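Local structure of putative sugar ABC transport system, substrate-binding protein (Bordetella parapertussis, 5IX8) at residues I10-P15 with R43-V48; V20-L25 with V79-A84; T102-I107 with G117-D122. The protein probably binds a carbohydrate as the soluble substrate-binding component of a sugar ABC transporter. All coordinates share one frame; numbering follows the deposited sequence.

Overall arrangement
From the N terminus, the loop 10-15 runs ahead of strand 17-22 and is met by residues 43-48, the turn and the start of strand 47-53, so interaction 1 closes over strand 17-22 and helix 28-43. Residues 20-25, at the C-terminal end of strand 17-22, pair with 79-84 in interaction 2. Interactions 1 and 2 cross along the chain, their segments alternating. Interaction 3, between 102-107 and 117-122, follows in series and closes a short connection. It touches interaction 2, since strands 77-80 and 101-105 are neighbours in the same parallel sheet. Interaction 1 joins the lead-ins to strands 17-22 and 47-53, at one edge of that sheet; interactions 2 and 3 join strand pairs further in.

Interaction 1: residues I10-P15 with R43-V48; sequences IVARQP and RSNVEV
The turn between helix 28-43 and strand 47-53 of the parallel sheet meets the N-terminal loop here, with Val11 and Ala12 lying against Ser44 and Asn45. Two hydrogen bonds cross, one between backbones and one from the Asn45 side chain to the backbone. Ala12 N donates to Ser44 O at 2.9 Å. Asn45 answers: its CG stands anti to the backbone N (chi1 -169°), which carries the amide across to the loop, and ND2 reaches Ala12 O at 2.9 Å in a nearly straight bond of 172°. Ala12 O lies in the plane of that amide, yet ND2 sits above the Ala12 carbonyl plane rather than on a lone pair. Val11 crosses the Asn45 side chain at about a right angle, CG1 resting 3.7 Å from Asn45 CB. Ala12 CB points at the turn, 3.6 Å from Asn45 O, with Val46 CG2 4.1 Å from Ala12 CB. A water bridges Ile10 and Ser44, donating to Ile10 O and to Ser44 OG, each at 2.8 Å; Ser44 OG is also hydrogen-bonded to Glu40 O in the helix. Helix 254-270 also bonds the loop: Gln263 accepts from Ile10 N, and Glu270 from Arg13 N and Gln14 N. Ala12 is thus gripped through both its N and its O, and the in-plane bond from ND2 helps set the rotation of the Asn45 amide.

Interaction 2: residues V20-L25 with V79-A84; sequences VTVVHL and VLSPAA
Val22 holds CG1 anti to its carbonyl carbon (chi1 -67°), which brings that methyl over Ser81, 3.5 Å from OG and close to CB. In Thr21 it is OG1 that lies opposite the backbone N (chi1 176°), leaving CG2 between N and the carbonyl carbon, where it meets Leu80 CD1 at 3.8 Å. These groups flank two neighbouring parallel strands, 17-22 and 77-80, in the parallel sheet of a periplasmic binding protein domain. Val20 pairs with Val79 and Thr21 with Leu80, each pair side by side and pointing the same way, the valines on one face of the sheet and Thr21 with Leu80 on the other. Thr21 is bonded through both backbone groups: its N donates to Val79 O at 2.8 Å, and its O accepts from Ser81 N at 3.0 Å. On the helix 60-73 side, Thr21 OG1 is hydrogen-bonded to Gln66 and Gln63, so the hydroxyl is satisfied within a buried setting. Ser81 OG instead bonds Ala105 O in the next strand, which ties 79-84 onward across the sheet. Past the paired residues both chains turn into loops at the C-terminal ends of the strands, where binding proteins of this fold generally form their ligand cleft. A bound 1,2-ethanediol, probably from the crystallisation liquor, though such molecules often mark pockets, lies about 5 Å from the Val23 side chain. There Val23 CG2 presses against the loop backbone, 3.2 Å from Pro82 O.

Interaction 3: residues T102-I107 with G117-D122; sequences TISAGI and GVLQDD
Leu119 reaches from its strand across the chain at Gly106 and Ile107. Its CB lies 3.4 Å from Gly106 O and almost as close to Gly106 C, resting against that peptide. From there CG takes the position between the backbone N and the carbonyl carbon (chi1 56°), which swings the end of the side chain along 102-107. Of the two methyls, CD1 lies 3.9 Å from Ile107 C, while CD2 comes no nearer than 4.4 Å to Ser104 OG. On the backbone side, the parallel strands 101-105 and 116-119 are joined by two bonds: Val118 N donates to Ser104 O at 2.9 Å, and Val118 O accepts from Gly106 N at 2.9 Å. They are adjacent strands in the first lobe of a two-lobed periplasmic binding protein, linked by a short connection without a helix. Gly117 has no side chain, and its CA comes 3.1 Å from Ser104 O in a CA-H...O contact, with Ser104 CB packed against the same CA. Beyond the strands a water donates to Gly106 O and to Asp122 OD1, so the loop carbonyl is linked to the first turn of helix 122-135. Asp121 is the N-cap of that helix, its OD1 accepting from Leu124 N, and Asp122 OD1 also forms a salt bridge with Arg158. Ser104 OG is hydrogen-bonded to Tyr286. Ala105 and Val118, on the opposite face from Ser104, pack on Ile261 of helix 254-270, whereas Ile107 and Asp122 touch Trp154 of helix 154-168; strand 77-80 is the next strand beyond 101-105, and 288-290 the next beyond 116-119.

Interaction 1: residues I10-P15 with R43-V48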
loop_
_atom_site.group_PDB
_atom_site.type_symbol
_atom_site.label_atom_id
_atom_site.label_comp_id
_atom_site.label_asym_id
_atom_site.label_seq_id
_atom_site.Cartn_x
_atom_site.Cartn_y
_atom_site.Cartn_z
ATOM N N ILE A 10 8.802 6.707 21.852
ATOM C CA ILE A 10 9.551 7.726 22.556
ATOM C C ILE A 10 9.190 9.093 21.989
ATOM O O ILE A 10 8.374 9.224 21.071
ATOM C CB ILE A 10 11.069 7.487 22.509
ATOM C CG1 ILE A 10 11.573 7.480 21.068
ATOM C CG2 ILE A 10 11.462 6.197 23.324
ATOM C CD1 ILE A 10 13.105 7.527 21.023
ATOM N N VAL A 11 9.812 10.120 22.560
ATOM C CA VAL A 11 9.507 11.511 22.249
ATOM C C VAL A 11 10.774 12.208 21.792
ATOM O O VAL A 11 11.833 12.032 22.405
ATOM C CB VAL A 11 8.936 12.203 23.492
ATOM C CG1 VAL A 11 8.640 13.657 23.187
ATOM C CG2 VAL A 11 7.707 11.445 23.969
ATOM N N ALA A 12 10.664 12.997 20.724
ATOM C CA ALA A 12 11.809 13.743 20.213
ATOM C C ALA A 12 12.207 14.797 21.228
ATOM O O ALA A 12 11.347 15.468 21.821
ATOM C CB ALA A 12 11.477 14.416 18.875
ATOM N N ARG A 13 13.509 14.904 21.468
ATOM C CA ARG A 13 14.064 16.005 22.223
ATOM C C ARG A 13 14.662 17.062 21.308
ATOM O O ARG A 13 14.516 18.250 21.572
ATOM C CB ARG A 13 15.099 15.479 23.238
ATOM C CG ARG A 13 14.500 14.550 24.327
ATOM C CD ARG A 13 13.290 15.208 25.031
ATOM N NE ARG A 13 12.927 14.526 26.279
ATOM C CZ ARG A 13 12.307 13.342 26.332
ATOM N NH1 ARG A 13 12.022 12.689 25.202
ATOM N NH2 ARG A 13 11.987 12.797 27.504
ATOM N N GLN A 14 15.310 16.662 20.233
ATOM C CA GLN A 14 15.806 17.582 19.203
ATOM C C GLN A 14 14.661 17.962 18.260
ATOM O O GLN A 14 13.846 17.104 17.905
ATOM C CB GLN A 14 16.942 16.929 18.386
ATOM C CG GLN A 14 18.167 16.437 19.182
ATOM C CD GLN A 14 19.198 15.662 18.333
ATOM O OE1 GLN A 14 19.196 15.722 17.096
ATOM N NE2 GLN A 14 20.085 14.925 19.010
ATOM N N PRO A 15 14.561 19.223 17.839
ATOM C CA PRO A 15 13.494 19.587 16.888
ATOM C C PRO A 15 13.556 18.710 15.649
ATOM O O PRO A 15 14.631 18.458 15.093
ATOM C CB PRO A 15 13.785 21.052 16.550
ATOM C CG PRO A 15 14.550 21.565 17.753
ATOM C CD PRO A 15 15.320 20.389 18.323
ATOM N N ARG A 43 1.980 12.943 19.481
ATOM C CA ARG A 43 2.319 12.202 20.685
ATOM C C ARG A 43 3.803 12.279 20.999
ATOM O O ARG A 43 4.227 11.896 22.105
ATOM C CB ARG A 43 1.914 10.744 20.506
ATOM C CG ARG A 43 0.439 10.575 20.306
ATOM C CD ARG A 43 0.197 9.136 19.935
ATOM N NE ARG A 43 -1.191 8.806 19.645
ATOM C CZ ARG A 43 -1.962 8.022 20.387
ATOM N NH1 ARG A 43 -1.508 7.496 21.512
ATOM N NH2 ARG A 43 -3.184 7.737 19.968
ATOM N N SER A 44 4.600 12.791 20.066
ATOM C CA SER A 44 6.030 12.532 20.098
ATOM C C SER A 44 6.890 13.774 19.903
ATOM O O SER A 44 8.093 13.634 19.655
ATOM C CB SER A 44 6.403 11.502 19.014
ATOM O OG SER A 44 5.614 10.315 19.129
ATOM N N ASN A 45 6.308 14.977 19.967
ATOM C CA ASN A 45 7.049 16.236 19.784
ATOM C C ASN A 45 7.721 16.323 18.408
ATOM O O ASN A 45 8.871 16.765 18.278
ATOM C CB ASN A 45 8.077 16.446 20.894
ATOM C CG ASN A 45 8.660 17.853 20.856
ATOM O OD1 ASN A 45 7.931 18.828 20.597
ATOM N ND2 ASN A 45 9.966 17.971 21.109
ATOM N N VAL A 46 7.005 15.905 17.373
ATOM C CA VAL A 46 7.482 15.974 15.996
ATOM C C VAL A 46 6.545 16.895 15.244
ATOM O O VAL A 46 5.323 16.862 15.462
ATOM C CB VAL A 46 7.538 14.578 15.337
ATOM C CG1 VAL A 46 7.768 14.696 13.830
ATOM C CG2 VAL A 46 8.673 13.760 16.004
ATOM N N GLU A 47 7.107 17.731 14.367
ATOM C CA GLU A 47 6.310 18.676 13.591
ATOM C C GLU A 47 6.139 18.158 12.170
ATOM O O GLU A 47 7.128 17.841 11.496
ATOM C CB GLU A 47 6.987 20.042 13.561
ATOM C CG GLU A 47 6.207 21.086 12.825
ATOM C CD GLU A 47 6.939 22.411 12.764
ATOM O OE1 GLU A 47 7.962 22.560 13.462
ATOM O OE2 GLU A 47 6.498 23.305 12.015
ATOM N N VAL A 48 4.894 18.063 11.718
ATOM C CA VAL A 48 4.592 17.749 10.329
ATOM C C VAL A 48 4.305 19.073 9.645
ATOM O O VAL A 48 3.284 19.720 9.911
ATOM C CB VAL A 48 3.410 16.786 10.210
ATOM C CG1 VAL A 48 3.107 16.457 8.717
ATOM C CG2 VAL A 48 3.696 15.533 11.062
HETATM O O HOH W 1 5.629 8.576 21.280
#

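Interaction 2: residues V20-L25 with V79-A84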
loop_
_atom_site.group_PDB
_atom_site.type_symbol
_atom_site.label_atom_id
_atom_site.label_comp_id
_atom_site.label_asym_id
_atom_site.label_seq_id
_atom_site.Cartn_x
_atom_site.Cartn_y
_atom_site.Cartn_z
ATOM N N VAL A 20 5.694 15.442 4.048
ATOM C CA VAL A 20 5.121 14.186 3.554
ATOM C C VAL A 20 4.504 14.431 2.186
ATOM O O VAL A 20 3.681 15.340 2.034
ATOM C CB VAL A 20 4.034 13.647 4.506
ATOM C CG1 VAL A 20 3.420 12.327 3.960
ATOM C CG2 VAL A 20 4.564 13.497 5.931
ATOM N N THR A 21 4.866 13.608 1.198
ATOM C CA THR A 21 4.105 13.588 -0.050
ATOM C C THR A 21 3.724 12.157 -0.424
ATOM O O THR A 21 4.573 11.264 -0.464
ATOM C CB THR A 21 4.870 14.275 -1.196
ATOM O OG1 THR A 21 4.118 14.130 -2.395
ATOM C CG2 THR A 21 6.277 13.706 -1.393
ATOM N N VAL A 22 2.441 11.944 -0.711
ATOM C CA VAL A 22 1.940 10.636 -1.106
ATOM C C VAL A 22 1.204 10.794 -2.423
ATOM O O VAL A 22 1.021 11.906 -2.913
ATOM C CB VAL A 22 1.021 10.019 -0.039
ATOM C CG1 VAL A 22 1.817 9.668 1.239
ATOM C CG2 VAL A 22 -0.194 10.950 0.252
ATOM N N VAL A 23 0.765 9.665 -2.999
ATOM C CA VAL A 23 0.183 9.716 -4.339
ATOM C C VAL A 23 -1.162 10.432 -4.312
ATOM O O VAL A 23 -1.425 11.338 -5.121
ATOM C CB VAL A 23 0.035 8.301 -4.942
ATOM C CG1 VAL A 23 -0.565 8.414 -6.366
ATOM C CG2 VAL A 23 1.389 7.587 -4.972
ATOM N N HIS A 24 -2.039 10.014 -3.406
ATOM C CA HIS A 24 -3.400 10.514 -3.344
ATOM C C HIS A 24 -3.964 10.165 -1.972
ATOM O O HIS A 24 -3.474 9.269 -1.280
ATOM C CB HIS A 24 -4.266 9.927 -4.483
ATOM C CG HIS A 24 -4.536 8.460 -4.332
ATOM N ND1 HIS A 24 -5.465 7.962 -3.440
ATOM C CD2 HIS A 24 -3.999 7.384 -4.952
ATOM C CE1 HIS A 24 -5.482 6.642 -3.512
ATOM N NE2 HIS A 24 -4.590 6.264 -4.410
ATOM N N LEU A 25 -5.001 10.882 -1.581
ATOM C CA LEU A 25 -5.673 10.599 -0.317
ATOM C C LEU A 25 -7.101 10.098 -0.522
ATOM O O LEU A 25 -7.980 10.401 0.285
ATOM C CB LEU A 25 -5.680 11.832 0.590
ATOM C CG LEU A 25 -4.287 12.317 1.006
ATOM C CD1 LEU A 25 -4.400 13.669 1.704
ATOM C CD2 LEU A 25 -3.538 11.296 1.856
ATOM N N VAL A 79 9.089 12.367 3.607
ATOM C CA VAL A 79 8.451 11.053 3.594
ATOM C C VAL A 79 7.728 10.918 2.262
ATOM O O VAL A 79 6.930 11.785 1.908
ATOM C CB VAL A 79 7.467 10.904 4.769
ATOM C CG1 VAL A 79 6.755 9.537 4.726
ATOM C CG2 VAL A 79 8.183 11.141 6.093
ATOM N N LEU A 80 8.015 9.848 1.519
ATOM C CA LEU A 80 7.652 9.750 0.113
ATOM C C LEU A 80 6.922 8.440 -0.162
ATOM O O LEU A 80 7.467 7.364 0.098
ATOM C CB LEU A 80 8.913 9.830 -0.762
ATOM C CG LEU A 80 8.704 9.510 -2.238
ATOM C CD1 LEU A 80 7.726 10.537 -2.862
ATOM C CD2 LEU A 80 10.090 9.470 -2.944
ATOM N N SER A 81 5.702 8.540 -0.695
ATOM C CA SER A 81 5.040 7.449 -1.419
ATOM C C SER A 81 4.961 7.888 -2.868
ATOM O O SER A 81 4.192 8.808 -3.175
ATOM C CB SER A 81 3.636 7.177 -0.877
ATOM O OG SER A 81 3.650 6.816 0.486
ATOM N N PRO A 82 5.714 7.284 -3.784
ATOM C CA PRO A 82 5.901 7.896 -5.106
ATOM C C PRO A 82 4.797 7.563 -6.101
ATOM O O PRO A 82 4.182 6.497 -6.068
ATOM C CB PRO A 82 7.242 7.300 -5.565
ATOM C CG PRO A 82 7.200 5.899 -4.978
ATOM C CD PRO A 82 6.535 6.069 -3.607
ATOM N N ALA A 83 4.580 8.492 -7.022
ATOM C CA ALA A 83 3.590 8.310 -8.081
ATOM C C ALA A 83 4.094 7.440 -9.229
ATOM O O ALA A 83 3.334 7.155 -10.162
ATOM C CB ALA A 83 3.146 9.664 -8.625
ATOM N N ALA A 84 5.354 7.054 -9.200
ATOM C CA ALA A 84 5.923 6.102 -10.140
ATOM C C ALA A 84 7.120 5.481 -9.452
ATOM O O ALA A 84 7.706 6.082 -8.547
ATOM C CB ALA A 84 6.378 6.767 -11.437
#

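Interaction 3: residues T102-I107 with G117-D122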
loop_
_atom_site.group_PDB
_atom_site.type_symbol
_atom_site.label_atom_id
_atom_site.label_comp_id
_atom_site.label_asym_id
_atom_site.label_seq_id
_atom_site.Cartn_x
_atom_site.Cartn_y
_atom_site.Cartn_z
ATOM N N THR A 102 15.426 11.002 3.116
ATOM C CA THR A 102 14.122 10.650 2.571
ATOM C C THR A 102 13.732 9.273 3.085
ATOM O O THR A 102 14.536 8.333 3.041
ATOM C CB THR A 102 14.124 10.669 1.034
ATOM O OG1 THR A 102 14.415 11.997 0.591
ATOM C CG2 THR A 102 12.737 10.331 0.518
ATOM N N ILE A 103 12.510 9.172 3.584
ATOM C CA ILE A 103 11.956 7.931 4.110
ATOM C C ILE A 103 10.916 7.429 3.124
ATOM O O ILE A 103 10.001 8.172 2.744
ATOM C CB ILE A 103 11.326 8.150 5.498
ATOM C CG1 ILE A 103 12.395 8.672 6.477
ATOM C CG2 ILE A 103 10.631 6.858 6.018
ATOM C CD1 ILE A 103 11.808 9.251 7.808
ATOM N N SER A 104 11.026 6.161 2.752
ATOM C CA SER A 104 10.046 5.518 1.873
ATOM C C SER A 104 8.862 5.038 2.696
ATOM O O SER A 104 9.055 4.368 3.717
ATOM C CB SER A 104 10.722 4.327 1.172
ATOM O OG SER A 104 9.794 3.439 0.561
ATOM N N ALA A 105 7.632 5.383 2.269
ATOM C CA ALA A 105 6.426 4.990 2.995
ATOM C C ALA A 105 5.513 4.135 2.132
ATOM O O ALA A 105 5.140 4.542 1.023
ATOM C CB ALA A 105 5.672 6.231 3.471
ATOM N N GLY A 106 5.135 2.952 2.651
ATOM C CA GLY A 106 4.051 2.150 2.094
ATOM C C GLY A 106 4.349 1.323 0.856
ATOM O O GLY A 106 3.901 0.179 0.760
ATOM N N ILE A 107 5.056 1.897 -0.109
ATOM C CA ILE A 107 5.335 1.223 -1.381
ATOM C C ILE A 107 6.777 1.486 -1.790
ATOM O O ILE A 107 7.378 2.499 -1.407
ATOM C CB ILE A 107 4.382 1.709 -2.487
ATOM C CG1 ILE A 107 4.213 3.241 -2.384
ATOM C CG2 ILE A 107 3.022 0.991 -2.344
ATOM C CD1 ILE A 107 3.754 3.873 -3.677
ATOM N N GLY A 117 12.910 2.670 4.820
ATOM C CA GLY A 117 11.509 2.611 4.479
ATOM C C GLY A 117 10.705 1.850 5.516
ATOM O O GLY A 117 11.238 1.080 6.319
ATOM N N VAL A 118 9.396 2.093 5.496
ATOM C CA VAL A 118 8.446 1.318 6.283
ATOM C C VAL A 118 7.339 0.962 5.322
ATOM O O VAL A 118 6.663 1.860 4.804
ATOM C CB VAL A 118 7.875 2.100 7.483
ATOM C CG1 VAL A 118 6.831 1.255 8.179
ATOM C CG2 VAL A 118 8.982 2.512 8.480
ATOM N N LEU A 119 7.168 -0.332 5.054
ATOM C CA LEU A 119 6.155 -0.716 4.062
ATOM C C LEU A 119 5.710 -2.140 4.359
ATOM O O LEU A 119 5.560 -2.494 5.528
ATOM C CB LEU A 119 6.691 -0.514 2.632
ATOM C CG LEU A 119 8.000 -1.191 2.173
ATOM C CD1 LEU A 119 7.962 -1.314 0.644
ATOM C CD2 LEU A 119 9.249 -0.417 2.565
ATOM N N GLN A 120 5.361 -2.897 3.320
ATOM C CA GLN A 120 5.073 -4.322 3.441
ATOM C C GLN A 120 5.669 -5.031 2.243
ATOM O O GLN A 120 6.083 -4.397 1.267
ATOM C CB GLN A 120 3.572 -4.628 3.512
ATOM C CG GLN A 120 2.916 -4.340 4.845
ATOM C CD GLN A 120 1.457 -4.778 4.876
ATOM O OE1 GLN A 120 0.704 -4.488 3.968
ATOM N NE2 GLN A 120 1.073 -5.495 5.907
ATOM N N ASP A 121 5.686 -6.362 2.315
ATOM C CA ASP A 121 6.267 -7.198 1.267
ATOM C C ASP A 121 5.199 -7.433 0.202
ATOM O O ASP A 121 4.299 -8.251 0.385
ATOM C CB ASP A 121 6.739 -8.516 1.881
ATOM C CG ASP A 121 7.475 -9.395 0.916
ATOM O OD1 ASP A 121 7.228 -9.309 -0.307
ATOM O OD2 ASP A 121 8.319 -10.193 1.394
ATOM N N ASP A 122 5.303 -6.731 -0.929
ATOM C CA ASP A 122 4.264 -6.815 -1.952
ATOM C C ASP A 122 4.172 -8.208 -2.580
ATOM O O ASP A 122 3.062 -8.692 -2.843
ATOM C CB ASP A 122 4.488 -5.736 -3.008
ATOM C CG ASP A 122 4.138 -4.349 -2.470
ATOM O OD1 ASP A 122 2.936 -4.050 -2.224
ATOM O OD2 ASP A 122 5.078 -3.571 -2.221
HETATM O O HOH W 2 3.232 -2.228 -0.101
#